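Local coordinates for gram-negative insecticidal protein (Chromobacterium piscinae, PDB 6FBM) that acts as an insecticidal toxin and, as a member of the MACPF and beta-tripod families, probably forms pores in the membranes of its target cells, at residues L28-E33 with A270-F275; L116-Y121 with K188-D193; V129-S134 with A175-R180; D394-G399 with G462-V467; K400-A405 with M423-G428. One frame throughout, in Å; residues are numbered along the deposited sequence.

Contact 1: residues L28-E33 with A270-F275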
# COMPACT_ATOMS: atom_id res chain seq x y z
N LEU A 28 21.96 -11.79 25.43
CA LEU A 28 20.55 -11.94 25.82
C LEU A 28 20.13 -13.40 25.70
O LEU A 28 20.80 -14.19 25.05
CB LEU A 28 19.65 -11.07 24.96
CG LEU A 28 19.99 -9.58 24.86
CD1 LEU A 28 18.96 -8.93 23.96
CD2 LEU A 28 20.07 -8.87 26.23
N TYR A 29 19.03 -13.74 26.36
CA TYR A 29 18.47 -15.08 26.26
C TYR A 29 17.74 -15.18 24.91
O TYR A 29 16.87 -14.40 24.62
CB TYR A 29 17.51 -15.36 27.42
CG TYR A 29 16.80 -16.70 27.33
CD1 TYR A 29 17.37 -17.84 27.87
CD2 TYR A 29 15.56 -16.81 26.69
CE1 TYR A 29 16.72 -19.07 27.78
CE2 TYR A 29 14.92 -18.03 26.59
CZ TYR A 29 15.48 -19.16 27.14
OH TYR A 29 14.85 -20.38 27.06
N ALA A 30 18.14 -16.17 24.12
CA ALA A 30 17.47 -16.54 22.88
C ALA A 30 16.88 -15.35 22.13
O ALA A 30 15.66 -15.20 22.00
CB ALA A 30 16.40 -17.59 23.14
N SER A 31 17.79 -14.50 21.67
CA SER A 31 17.43 -13.33 20.91
C SER A 31 18.35 -13.23 19.70
O SER A 31 19.53 -13.54 19.80
CB SER A 31 17.59 -12.07 21.75
OG SER A 31 17.50 -10.93 20.94
N PRO A 32 17.81 -12.74 18.56
CA PRO A 32 18.66 -12.42 17.41
C PRO A 32 19.70 -11.35 17.69
O PRO A 32 20.72 -11.30 17.02
CB PRO A 32 17.65 -11.91 16.37
CG PRO A 32 16.34 -12.48 16.78
CD PRO A 32 16.39 -12.52 18.26
N GLU A 33 19.45 -10.49 18.67
CA GLU A 33 20.39 -9.43 19.02
C GLU A 33 21.72 -9.99 19.50
O GLU A 33 22.72 -9.30 19.38
CB GLU A 33 19.82 -8.51 20.10
CG GLU A 33 18.69 -7.56 19.69
CD GLU A 33 18.41 -6.53 20.82
OE1 GLU A 33 17.38 -6.61 21.54
OE2 GLU A 33 19.27 -5.65 21.01
N ALA A 270 7.99 -13.30 13.18
CA ALA A 270 8.62 -14.38 13.92
C ALA A 270 10.14 -14.31 13.85
O ALA A 270 10.68 -13.98 12.80
CB ALA A 270 8.15 -15.72 13.41
N THR A 271 10.78 -14.57 14.98
CA THR A 271 12.23 -14.70 15.07
C THR A 271 12.57 -15.83 16.02
O THR A 271 11.71 -16.38 16.67
CB THR A 271 12.94 -13.44 15.59
OG1 THR A 271 12.58 -13.22 16.96
CG2 THR A 271 12.54 -12.21 14.77
N LEU A 272 13.85 -16.19 16.05
CA LEU A 272 14.39 -17.03 17.08
C LEU A 272 14.00 -16.33 18.36
O LEU A 272 14.19 -15.15 18.49
CB LEU A 272 15.91 -17.14 16.93
CG LEU A 272 16.71 -17.80 18.06
CD1 LEU A 272 17.97 -18.44 17.48
CD2 LEU A 272 17.14 -16.82 19.10
N MET A 273 13.42 -17.08 19.28
CA MET A 273 13.01 -16.53 20.56
C MET A 273 13.07 -17.50 21.73
O MET A 273 12.68 -17.11 22.83
CB MET A 273 11.61 -15.93 20.46
CG MET A 273 10.56 -16.77 19.75
SD MET A 273 10.04 -18.32 20.50
CE MET A 273 9.22 -17.70 21.94
N ASP A 274 13.53 -18.73 21.53
CA ASP A 274 13.63 -19.65 22.65
C ASP A 274 14.60 -20.76 22.33
O ASP A 274 14.85 -21.10 21.16
CB ASP A 274 12.26 -20.23 23.00
CG ASP A 274 12.10 -20.56 24.50
OD1 ASP A 274 13.01 -20.27 25.31
OD2 ASP A 274 11.02 -21.11 24.85
N PHE A 275 15.16 -21.32 23.40
CA PHE A 275 16.14 -22.37 23.32
C PHE A 275 15.60 -23.59 24.02
O PHE A 275 14.83 -23.47 25.00
CB PHE A 275 17.39 -21.95 24.06
CG PHE A 275 18.20 -20.90 23.39
CD1 PHE A 275 18.15 -20.68 22.02
CD2 PHE A 275 19.11 -20.17 24.14
CE1 PHE A 275 18.97 -19.74 21.44
CE2 PHE A 275 19.92 -19.23 23.57
CZ PHE A 275 19.85 -19.02 22.21

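Contact 2: residues L116-Y121 with K188-D193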
# COMPACT_ATOMS: atom_id res chain seq x y z
N LEU A 116 20.74 -4.71 45.18
CA LEU A 116 20.00 -4.80 46.43
C LEU A 116 19.77 -6.24 46.88
O LEU A 116 19.73 -7.17 46.08
CB LEU A 116 18.67 -4.05 46.37
CG LEU A 116 18.82 -2.53 46.41
CD1 LEU A 116 17.44 -1.89 46.33
CD2 LEU A 116 19.57 -2.11 47.70
N THR A 117 19.60 -6.38 48.17
CA THR A 117 19.33 -7.64 48.79
C THR A 117 17.86 -7.58 49.21
O THR A 117 17.22 -6.53 49.07
CB THR A 117 20.37 -7.90 49.91
OG1 THR A 117 20.42 -9.28 50.21
CG2 THR A 117 20.08 -7.14 51.15
N GLU A 118 17.27 -8.71 49.62
CA GLU A 118 15.82 -8.78 49.89
C GLU A 118 14.90 -8.50 48.68
O GLU A 118 13.71 -8.19 48.84
CB GLU A 118 15.40 -7.81 51.03
CG GLU A 118 16.21 -7.85 52.31
CD GLU A 118 16.09 -9.15 53.07
OE1 GLU A 118 15.31 -10.05 52.67
OE2 GLU A 118 16.81 -9.24 54.09
N ILE A 119 15.47 -8.62 47.46
CA ILE A 119 14.71 -8.48 46.22
C ILE A 119 14.53 -9.89 45.69
O ILE A 119 15.46 -10.74 45.74
CB ILE A 119 15.47 -7.66 45.19
CG1 ILE A 119 15.79 -6.26 45.72
CG2 ILE A 119 14.70 -7.57 43.87
CD1 ILE A 119 14.61 -5.34 45.90
N THR A 120 13.33 -10.16 45.21
CA THR A 120 13.06 -11.40 44.50
C THR A 120 13.06 -11.08 43.00
O THR A 120 12.39 -10.13 42.54
CB THR A 120 11.74 -12.02 44.93
OG1 THR A 120 11.79 -12.29 46.35
CG2 THR A 120 11.50 -13.33 44.17
N TYR A 121 13.82 -11.89 42.26
CA TYR A 121 14.01 -11.73 40.86
C TYR A 121 13.15 -12.78 40.17
O TYR A 121 13.31 -13.98 40.44
CB TYR A 121 15.50 -11.93 40.52
CG TYR A 121 16.40 -11.01 41.31
CD1 TYR A 121 16.55 -9.69 40.94
CD2 TYR A 121 17.06 -11.46 42.45
CE1 TYR A 121 17.35 -8.83 41.67
CE2 TYR A 121 17.86 -10.61 43.19
CZ TYR A 121 18.01 -9.30 42.80
OH TYR A 121 18.80 -8.43 43.53
N LYS A 188 10.01 -6.55 45.98
CA LYS A 188 10.31 -6.38 47.38
C LYS A 188 9.26 -7.19 48.14
O LYS A 188 8.22 -6.64 48.53
CB LYS A 188 10.23 -4.88 47.71
CG LYS A 188 11.57 -4.18 47.44
CD LYS A 188 11.60 -2.72 46.99
CE LYS A 188 10.45 -1.87 47.47
NZ LYS A 188 10.84 -0.42 47.43
N THR A 189 9.50 -8.48 48.33
CA THR A 189 8.45 -9.36 48.86
C THR A 189 8.06 -9.06 50.31
O THR A 189 6.93 -9.29 50.72
CB THR A 189 8.78 -10.89 48.77
OG1 THR A 189 10.00 -11.18 49.44
CG2 THR A 189 8.90 -11.36 47.37
N LEU A 190 9.01 -8.54 51.08
CA LEU A 190 8.79 -8.18 52.47
C LEU A 190 7.74 -7.07 52.63
O LEU A 190 7.21 -6.88 53.73
CB LEU A 190 10.09 -7.79 53.17
CG LEU A 190 11.29 -8.73 53.06
CD1 LEU A 190 12.47 -8.16 53.82
CD2 LEU A 190 10.94 -10.16 53.44
N LYS A 191 7.43 -6.36 51.55
CA LYS A 191 6.33 -5.38 51.55
C LYS A 191 5.01 -5.93 51.01
O LYS A 191 4.10 -5.15 50.74
CB LYS A 191 6.74 -4.15 50.74
CG LYS A 191 8.04 -3.51 51.20
CD LYS A 191 8.23 -2.11 50.65
CE LYS A 191 7.39 -1.06 51.35
NZ LYS A 191 7.18 0.07 50.41
N MET A 192 4.85 -7.25 50.93
CA MET A 192 3.91 -7.85 49.98
C MET A 192 2.91 -8.93 50.47
O MET A 192 2.58 -9.84 49.70
CB MET A 192 4.74 -8.41 48.81
CG MET A 192 4.49 -7.82 47.45
SD MET A 192 5.29 -8.85 46.20
CE MET A 192 4.18 -10.24 46.13
N ASP A 193 2.43 -8.84 51.72
CA ASP A 193 1.32 -9.72 52.19
C ASP A 193 1.58 -11.19 51.82
O ASP A 193 0.69 -11.93 51.37
CB ASP A 193 -0.03 -9.26 51.60
CG ASP A 193 -0.35 -7.78 51.91
OD1 ASP A 193 -0.01 -7.32 53.02
OD2 ASP A 193 -0.94 -7.07 51.04
O HOH W 1 11.67 -7.13 50.16

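Contact 3: residues V129-S134 with A175-R180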
# COMPACT_ATOMS: atom_id res chain seq x y z
N VAL A 129 5.60 -20.34 20.28
CA VAL A 129 6.38 -21.04 19.28
C VAL A 129 5.52 -21.29 18.06
O VAL A 129 4.39 -21.74 18.20
CB VAL A 129 6.86 -22.42 19.78
CG1 VAL A 129 7.69 -23.15 18.71
CG2 VAL A 129 7.66 -22.28 21.09
N LEU A 130 6.03 -20.95 16.89
CA LEU A 130 5.39 -21.34 15.64
C LEU A 130 6.07 -22.61 15.11
O LEU A 130 5.39 -23.56 14.73
CB LEU A 130 5.47 -20.19 14.63
CG LEU A 130 4.90 -18.87 15.14
CD1 LEU A 130 5.22 -17.76 14.18
CD2 LEU A 130 3.40 -18.92 15.40
N TRP A 131 7.40 -22.62 15.07
CA TRP A 131 8.14 -23.80 14.67
C TRP A 131 9.52 -23.83 15.29
O TRP A 131 9.98 -22.82 15.83
CB TRP A 131 8.27 -23.90 13.15
CG TRP A 131 8.75 -22.67 12.52
CD1 TRP A 131 10.03 -22.31 12.35
CD2 TRP A 131 7.95 -21.63 11.95
NE1 TRP A 131 10.11 -21.09 11.66
CE2 TRP A 131 8.83 -20.69 11.38
CE3 TRP A 131 6.58 -21.45 11.78
CZ2 TRP A 131 8.38 -19.53 10.77
CZ3 TRP A 131 6.13 -20.32 11.16
CH2 TRP A 131 7.02 -19.37 10.65
N TYR A 132 10.14 -25.00 15.22
CA TYR A 132 11.52 -25.18 15.58
C TYR A 132 12.27 -25.41 14.28
O TYR A 132 11.75 -26.00 13.33
CB TYR A 132 11.70 -26.39 16.51
CG TYR A 132 10.86 -26.36 17.78
CD1 TYR A 132 11.33 -25.71 18.92
CD2 TYR A 132 9.62 -27.00 17.87
CE1 TYR A 132 10.60 -25.67 20.11
CE2 TYR A 132 8.87 -26.97 19.05
CZ TYR A 132 9.35 -26.30 20.18
OH TYR A 132 8.64 -26.23 21.39
N ILE A 133 13.49 -24.89 14.21
CA ILE A 133 14.40 -25.22 13.13
C ILE A 133 15.56 -25.89 13.83
O ILE A 133 15.96 -25.47 14.93
CB ILE A 133 14.91 -24.01 12.34
CG1 ILE A 133 13.76 -23.03 12.05
CG2 ILE A 133 15.58 -24.48 11.06
CD1 ILE A 133 14.18 -21.75 11.38
N SER A 134 16.08 -26.96 13.23
CA SER A 134 17.21 -27.67 13.80
C SER A 134 18.19 -28.06 12.71
O SER A 134 17.81 -28.26 11.57
CB SER A 134 16.75 -28.90 14.57
OG SER A 134 16.01 -29.76 13.71
N ALA A 175 16.44 -23.90 17.35
CA ALA A 175 15.77 -22.74 17.93
C ALA A 175 14.27 -22.77 17.71
O ALA A 175 13.78 -23.24 16.67
CB ALA A 175 16.34 -21.47 17.33
N ALA A 176 13.57 -22.23 18.70
CA ALA A 176 12.16 -21.97 18.59
C ALA A 176 11.99 -20.64 17.87
O ALA A 176 12.66 -19.67 18.17
CB ALA A 176 11.55 -21.91 19.96
N VAL A 177 11.06 -20.63 16.92
CA VAL A 177 10.74 -19.43 16.19
C VAL A 177 9.31 -19.00 16.46
O VAL A 177 8.38 -19.79 16.45
CB VAL A 177 10.96 -19.66 14.68
CG1 VAL A 177 10.61 -18.42 13.92
CG2 VAL A 177 12.40 -20.06 14.40
N GLY A 178 9.14 -17.71 16.72
CA GLY A 178 7.85 -17.08 16.96
C GLY A 178 8.03 -15.77 17.69
O GLY A 178 8.82 -14.93 17.29
N GLY A 179 7.30 -15.59 18.79
CA GLY A 179 7.55 -14.44 19.67
C GLY A 179 7.48 -14.82 21.10
O GLY A 179 6.76 -15.74 21.48
N ARG A 180 8.24 -14.12 21.92
CA ARG A 180 8.33 -14.39 23.35
C ARG A 180 8.06 -13.11 24.10
O ARG A 180 8.56 -12.05 23.69
CB ARG A 180 9.74 -14.82 23.70
CG ARG A 180 9.92 -15.36 25.10
CD ARG A 180 11.33 -15.90 25.32
NE ARG A 180 12.22 -14.85 25.78
CZ ARG A 180 13.35 -14.43 25.22
NH1 ARG A 180 13.83 -14.92 24.09
NH2 ARG A 180 14.03 -13.47 25.82

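Contact 4: residues D394-G399 with G462-V467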
# COMPACT_ATOMS: atom_id res chain seq x y z
N ASP A 394 3.63 -9.01 84.71
CA ASP A 394 3.07 -7.85 85.41
C ASP A 394 3.17 -8.02 86.93
O ASP A 394 3.55 -9.09 87.39
CB ASP A 394 1.63 -7.57 84.95
CG ASP A 394 0.74 -8.78 85.03
OD1 ASP A 394 0.33 -9.17 86.12
OD2 ASP A 394 0.42 -9.35 83.98
N ASP A 395 2.82 -6.96 87.68
CA ASP A 395 2.92 -6.93 89.16
C ASP A 395 1.65 -7.37 89.89
O ASP A 395 1.46 -7.02 91.06
CB ASP A 395 3.36 -5.54 89.65
CG ASP A 395 2.19 -4.55 89.77
OD1 ASP A 395 1.35 -4.49 88.85
OD2 ASP A 395 2.11 -3.84 90.80
N ALA A 396 0.77 -8.13 89.22
CA ALA A 396 -0.45 -8.65 89.86
C ALA A 396 -0.04 -9.47 91.08
O ALA A 396 0.82 -10.36 90.96
CB ALA A 396 -1.25 -9.50 88.89
N GLY A 397 -0.62 -9.11 92.24
CA GLY A 397 -0.29 -9.76 93.52
C GLY A 397 0.60 -8.97 94.46
O GLY A 397 0.63 -9.23 95.67
N SER A 398 1.35 -8.00 93.93
CA SER A 398 2.17 -7.11 94.74
C SER A 398 1.35 -6.19 95.65
O SER A 398 1.87 -5.65 96.62
CB SER A 398 3.00 -6.23 93.83
OG SER A 398 2.16 -5.35 93.08
N GLY A 399 0.08 -5.98 95.30
CA GLY A 399 -0.79 -5.14 96.08
C GLY A 399 -0.48 -3.66 95.96
O GLY A 399 -1.12 -2.86 96.64
N GLY A 462 6.74 -8.90 95.34
CA GLY A 462 5.73 -9.84 95.81
C GLY A 462 4.63 -10.08 94.79
O GLY A 462 3.46 -10.12 95.15
N ALA A 463 5.00 -10.24 93.53
CA ALA A 463 4.05 -10.49 92.46
C ALA A 463 4.10 -11.96 92.21
O ALA A 463 5.19 -12.55 92.29
CB ALA A 463 4.42 -9.72 91.20
N ARG A 464 2.95 -12.56 91.89
CA ARG A 464 2.84 -14.02 91.64
C ARG A 464 3.84 -14.43 90.58
O ARG A 464 4.63 -15.37 90.78
CB ARG A 464 1.44 -14.42 91.16
CG ARG A 464 0.32 -13.90 92.03
CD ARG A 464 -0.92 -14.74 92.02
NE ARG A 464 -1.83 -14.22 93.05
CZ ARG A 464 -2.62 -13.14 92.90
NH1 ARG A 464 -2.65 -12.45 91.76
NH2 ARG A 464 -3.39 -12.77 93.92
N LYS A 465 3.80 -13.67 89.47
CA LYS A 465 4.67 -13.91 88.34
C LYS A 465 6.00 -13.23 88.60
O LYS A 465 6.08 -12.27 89.37
CB LYS A 465 4.07 -13.38 87.04
CG LYS A 465 2.64 -13.85 86.76
CD LYS A 465 2.16 -13.36 85.44
CE LYS A 465 0.68 -12.91 85.46
NZ LYS A 465 0.13 -13.13 84.09
N ASP A 466 7.02 -13.75 87.95
CA ASP A 466 8.38 -13.25 88.10
C ASP A 466 8.93 -12.82 86.75
O ASP A 466 8.48 -13.27 85.69
CB ASP A 466 9.26 -14.37 88.68
CG ASP A 466 8.81 -14.84 90.06
OD1 ASP A 466 8.07 -14.11 90.77
OD2 ASP A 466 9.26 -15.96 90.41
N VAL A 467 9.92 -11.91 86.79
CA VAL A 467 10.63 -11.49 85.58
C VAL A 467 12.04 -11.05 85.90
O VAL A 467 12.29 -10.49 86.96
CB VAL A 467 9.89 -10.36 84.84
CG1 VAL A 467 9.98 -9.03 85.59
CG2 VAL A 467 10.38 -10.23 83.40
O HOH W 2 2.20 -11.12 88.75

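Contact 5: residues K400-A405 with M423-G428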
# COMPACT_ATOMS: atom_id res chain seq x y z
N LYS A 400 0.45 -3.27 95.07
CA LYS A 400 0.78 -1.87 94.89
C LYS A 400 -0.31 -1.29 94.00
O LYS A 400 -0.84 -1.98 93.12
CB LYS A 400 2.14 -1.65 94.22
CG LYS A 400 3.30 -2.52 94.69
CD LYS A 400 3.69 -2.35 96.16
CE LYS A 400 4.61 -3.48 96.59
NZ LYS A 400 5.16 -3.23 97.94
N SER A 401 -0.66 -0.02 94.26
CA SER A 401 -1.81 0.61 93.61
C SER A 401 -1.51 0.86 92.13
O SER A 401 -2.39 0.72 91.26
CB SER A 401 -2.19 1.92 94.34
OG SER A 401 -1.22 2.93 94.14
N LYS A 402 -0.26 1.24 91.84
CA LYS A 402 0.21 1.43 90.48
C LYS A 402 0.78 0.10 89.93
O LYS A 402 1.12 -0.84 90.68
CB LYS A 402 1.20 2.59 90.38
CG LYS A 402 0.67 3.89 90.97
CD LYS A 402 1.47 5.14 90.69
CE LYS A 402 2.89 5.20 91.26
NZ LYS A 402 3.15 4.86 92.68
N ASP A 403 0.80 0.01 88.61
CA ASP A 403 1.12 -1.22 87.88
C ASP A 403 2.46 -1.13 87.12
O ASP A 403 2.91 -0.05 86.73
CB ASP A 403 -0.03 -1.57 86.93
CG ASP A 403 -1.31 -1.94 87.68
OD1 ASP A 403 -1.25 -2.74 88.65
OD2 ASP A 403 -2.37 -1.42 87.29
N TYR A 404 3.08 -2.29 86.97
CA TYR A 404 4.43 -2.43 86.46
C TYR A 404 4.42 -3.66 85.59
O TYR A 404 3.99 -4.71 86.05
CB TYR A 404 5.43 -2.61 87.60
CG TYR A 404 5.35 -1.49 88.59
CD1 TYR A 404 6.12 -0.33 88.43
CD2 TYR A 404 4.49 -1.56 89.67
CE1 TYR A 404 6.02 0.72 89.33
CE2 TYR A 404 4.36 -0.51 90.57
CZ TYR A 404 5.13 0.61 90.41
OH TYR A 404 5.01 1.64 91.30
N ALA A 405 4.87 -3.54 84.34
CA ALA A 405 4.79 -4.66 83.41
C ALA A 405 5.90 -4.68 82.40
O ALA A 405 6.44 -3.64 82.05
CB ALA A 405 3.45 -4.63 82.69
N MET A 423 6.66 -1.01 81.13
CA MET A 423 5.67 0.01 81.43
C MET A 423 5.58 0.05 82.95
O MET A 423 5.12 -0.91 83.56
CB MET A 423 4.32 -0.33 80.80
CG MET A 423 4.33 -0.37 79.27
SD MET A 423 4.72 1.20 78.47
CE MET A 423 3.20 2.13 78.71
N LEU A 424 6.02 1.16 83.53
CA LEU A 424 6.29 1.26 84.96
C LEU A 424 5.49 2.41 85.59
O LEU A 424 5.52 3.54 85.09
CB LEU A 424 7.78 1.47 85.20
CG LEU A 424 8.73 0.41 84.60
CD1 LEU A 424 10.18 0.88 84.68
CD2 LEU A 424 8.61 -0.94 85.27
N ALA A 425 4.75 2.08 86.65
CA ALA A 425 4.05 3.02 87.50
C ALA A 425 2.84 3.58 86.76
O ALA A 425 2.62 4.80 86.72
CB ALA A 425 4.97 4.13 87.98
N THR A 426 2.07 2.66 86.18
CA THR A 426 0.94 3.02 85.32
C THR A 426 -0.38 2.83 86.03
O THR A 426 -0.45 2.12 87.04
CB THR A 426 0.96 2.20 84.00
OG1 THR A 426 0.96 0.78 84.27
CG2 THR A 426 2.19 2.55 83.18
N SER A 427 -1.42 3.49 85.52
CA SER A 427 -2.78 3.31 86.01
C SER A 427 -3.50 2.34 85.06
O SER A 427 -4.02 2.74 84.00
CB SER A 427 -3.50 4.66 86.08
OG SER A 427 -4.87 4.51 86.43
N GLY A 428 -3.53 1.06 85.44
CA GLY A 428 -3.97 -0.03 84.55
C GLY A 428 -2.78 -0.51 83.74
O GLY A 428 -1.79 0.23 83.54

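Contact 1: residues L28-E33 with A270-F275
Asp274 OD1 is gripped twice: the Tyr29 hydroxyl donates to it over a short 2.5 Å from OH, arriving nearly along the C-O axis of the carboxylate, and Phe275 N adds a weak bond at 3.1 Å. The oxygen lies at the edge of the Tyr29 ring, near its plane, while the ring and carboxylate planes stand 61° apart. Since Asp274 OD2 forms a salt bridge with Lys74, the buried carboxylate has partners at both oxygens, which would favour its charged form.

Tyr29 CG sits opposite the backbone N (chi1 176°), carrying the ring along Phe275, whose edge meets the tyrosine face. Ala30 suits the place beside it because its methyl is small: CB stands 3.5 Å above the Phe275 ring, over its centre, a CH-pi contact. Leu272 CD2 packs on the Ala30 backbone, 3.4 Å from its C. Farther along, Pro32 CG rests 3.7 Å from Thr271 CB, the two side chains crossing at about a right angle.

A classic beta bulge at Met273 and Asp274, opposite Ala176, interrupts strand 271-274 where it pairs with strand 170-177; the loop between strands 21-23 and 35-39 packs against it, with Thr239 of strand 232-239 beside Pro32.

Contact 2: residues L116-Y121 with K188-D193
The carboxylate of Glu118 is the flat group that meets the other segment: Leu190 CD1 packs against it, 3.6 Å from OE1, and also touches the methylenes leading to it. Within segment 116-121 the Tyr121 ring carries Ile119 CG2 on one face, 3.6 Å above the plane and offset toward the rim, and forms an edge-to-face pair with Phe109.

Glu118 reaches the leucine because its chain bends at chi2 (-66°), curling the aliphatic part across Leu190; its OE2 is hydrogen-bonded to Ser443 OG. A long flexible residue fits here, apolar along its stem and polar at the tip. Lys188 plays a similar double part. Ile119 CD1 lies 3.6 Å from Lys188 CG, the two chains side by side and pointing the same way, while Lys188 NZ finds Asp379 O. Thr120 and Thr189 cross at about a right angle, bringing OG1 of Thr120 within 3.2 Å of the Thr189 methyl CG2.

No direct hydrogen bond joins the segments. Instead one water donates to Glu118 O at 2.7 Å and accepts from Leu190 N at 3.1 Å, bridging the backbones.

Ser443 and Asp379 place the contact where the MACPF strands meet the C-terminal part. Strands 120-134 and 179-187 pair as far as Thr120 and Ser187; Leu198 of helix 198-209 packs against both threonines, Met192 against helix 220-230 and Tyr121 against helix 81-88.

Contact 3: residues V129-S134 with A175-R180
Trp131 tucks CG between its own backbone N and carbonyl carbon (chi1 50°), which folds the indole back over Val177. With CG1 opposite its backbone N (chi1 179°), the valine meets the ring through CB and both methyls: Val177 CB lies over the face, 3.8 Å from the centroid of the five-membered ring. A beta-branched residue suits this spot, being broad enough to cover the pyrrole part of the indole yet at ease in a strand. The indole NE1 bonds to Pro14 O. On the sheet face of Trp131, Ile133 and Val177, Ile133 CD1 reaches Val177 CG2 at 3.9 Å; on the face of Tyr132 and Ala176, Tyr132 CE1 rests 3.9 Å from Ala176 CB.

The strands run antiparallel, with Ile133 and Ala175 exchanging two backbone bonds. Val177 N donates to Trp131 O at 2.7 Å; Val177 O in turn accepts from Leu130 N, also at 2.7 Å, and weakly from Trp131 N. Gly178 suits the bend, its CA packed close to Val129 and Leu130.

Two successive residues, Leu130 and Trp131, facing one Val177 make a classic beta bulge, and both chains turn a corner here, at Leu130 and Gly178, consistent with the sharply bent central sheet of MACPF proteins.

Contact 4: residues D394-G399 with G462-V467
Ala396 O accepts the one direct hydrogen bond across the contact, from Arg464 N at 3.2 Å and in the carbonyl plane. It also accepts from a water at 2.7 Å. That water donates to Asp394 O as well and accepts from Lys465 N at 3.1 Å, tying both backbones together. Within segment 394-399, Asp394 OD1 uses its anti lone pair to accept from Ala396 N, an Asx turn, and Ser398 N donates to Asp395 O in a type II beta turn. Gly397 takes the third position of that turn, where positive phi (104°) suits a residue without a side chain.

Charge adds less. Asp394 OD2 and Lys465 NZ make a long salt bridge of 3.8 Å; the lysine chain is bent at chi3 and crosses the aspartate obliquely.

Packing fills the rest. Ala463 CB, small enough for close approach, lies 3.8 Å from Asp395 CA. The Arg464 guanidinium lays one face over Gly397 CA, 3.9 Å from the plane and offset toward the rim, helped by a chain extended from CG to NE.

Two loops flanking strands of the C-terminal region are therefore joined through main-chain polar groups, a water and close packing, with the long ion pair between the buried Asp394 and the exposed Lys465 probably contributing modestly.

Contact 5: residues K400-A405 with M423-G428
Tyr404 leaves its strand with CG opposite its own carbonyl carbon (chi1 -56°), which brings the ring from CB to a place beside the chain at Leu424 and Ala425. CD1 meets Leu424 CB at 4.1 Å; CD1 and CE1 both lie 3.3 Å from Ala425 N, and CE1 is also 3.8 Å from Ala425 CB; CZ is 3.9 Å from Ala425 CA. The hydroxyl goes beyond both segments, to a hydrogen bond with Ser333 O. A tyrosine fits because its buried ring can pack against the backbone while its tip still finds a polar partner.

The backbone beside it is shaped by a G1 beta bulge in an antiparallel sheet of the C-terminal region: Ala425 and Thr426 both face Asp403. Ala425 has positive phi (72°), a left-handed conformation in which a small methyl is tolerated. Asp403 O takes both amide hydrogens, weakly from Ala425 N and at 2.9 Å, in plane on a lone pair, from Thr426 N. Asp403 N donates to Thr426 O.

Beyond the bulge, Ala405 and Met423 exchange two bonds, each 2.8 Å between N and O. Thr426 OG1 donates to Gly428 O, while Asp403 OD2 receives a weak bond from Gly428 N at 3.3 Å.

In the fold
Contacts 1 and 3 lie on one side of the centre of an elongated chain, contacts 4 and 5 on the opposite side, and contact 2 near the middle. Contacts 1 and 3, centres about 9 Å apart, share the large antiparallel sheet: strand 170-177 pairs with both 120-134 and 271-274, and Arg180 NH1 reaches Met273 O. Contact 2 uses the far end of strand 120-134, its centre about 34 Å from that of contact 3, where the MACPF part, probably pore-forming, meets the C-terminal part, probably the beta-tripod. Along the chain, contact 1 encloses contact 2, which encloses contact 3, tying together distant segments. Contacts 4 and 5 follow, contact 5 within the span of contact 4, centres about 11 Å apart, joining loops and strands of the C-terminal part.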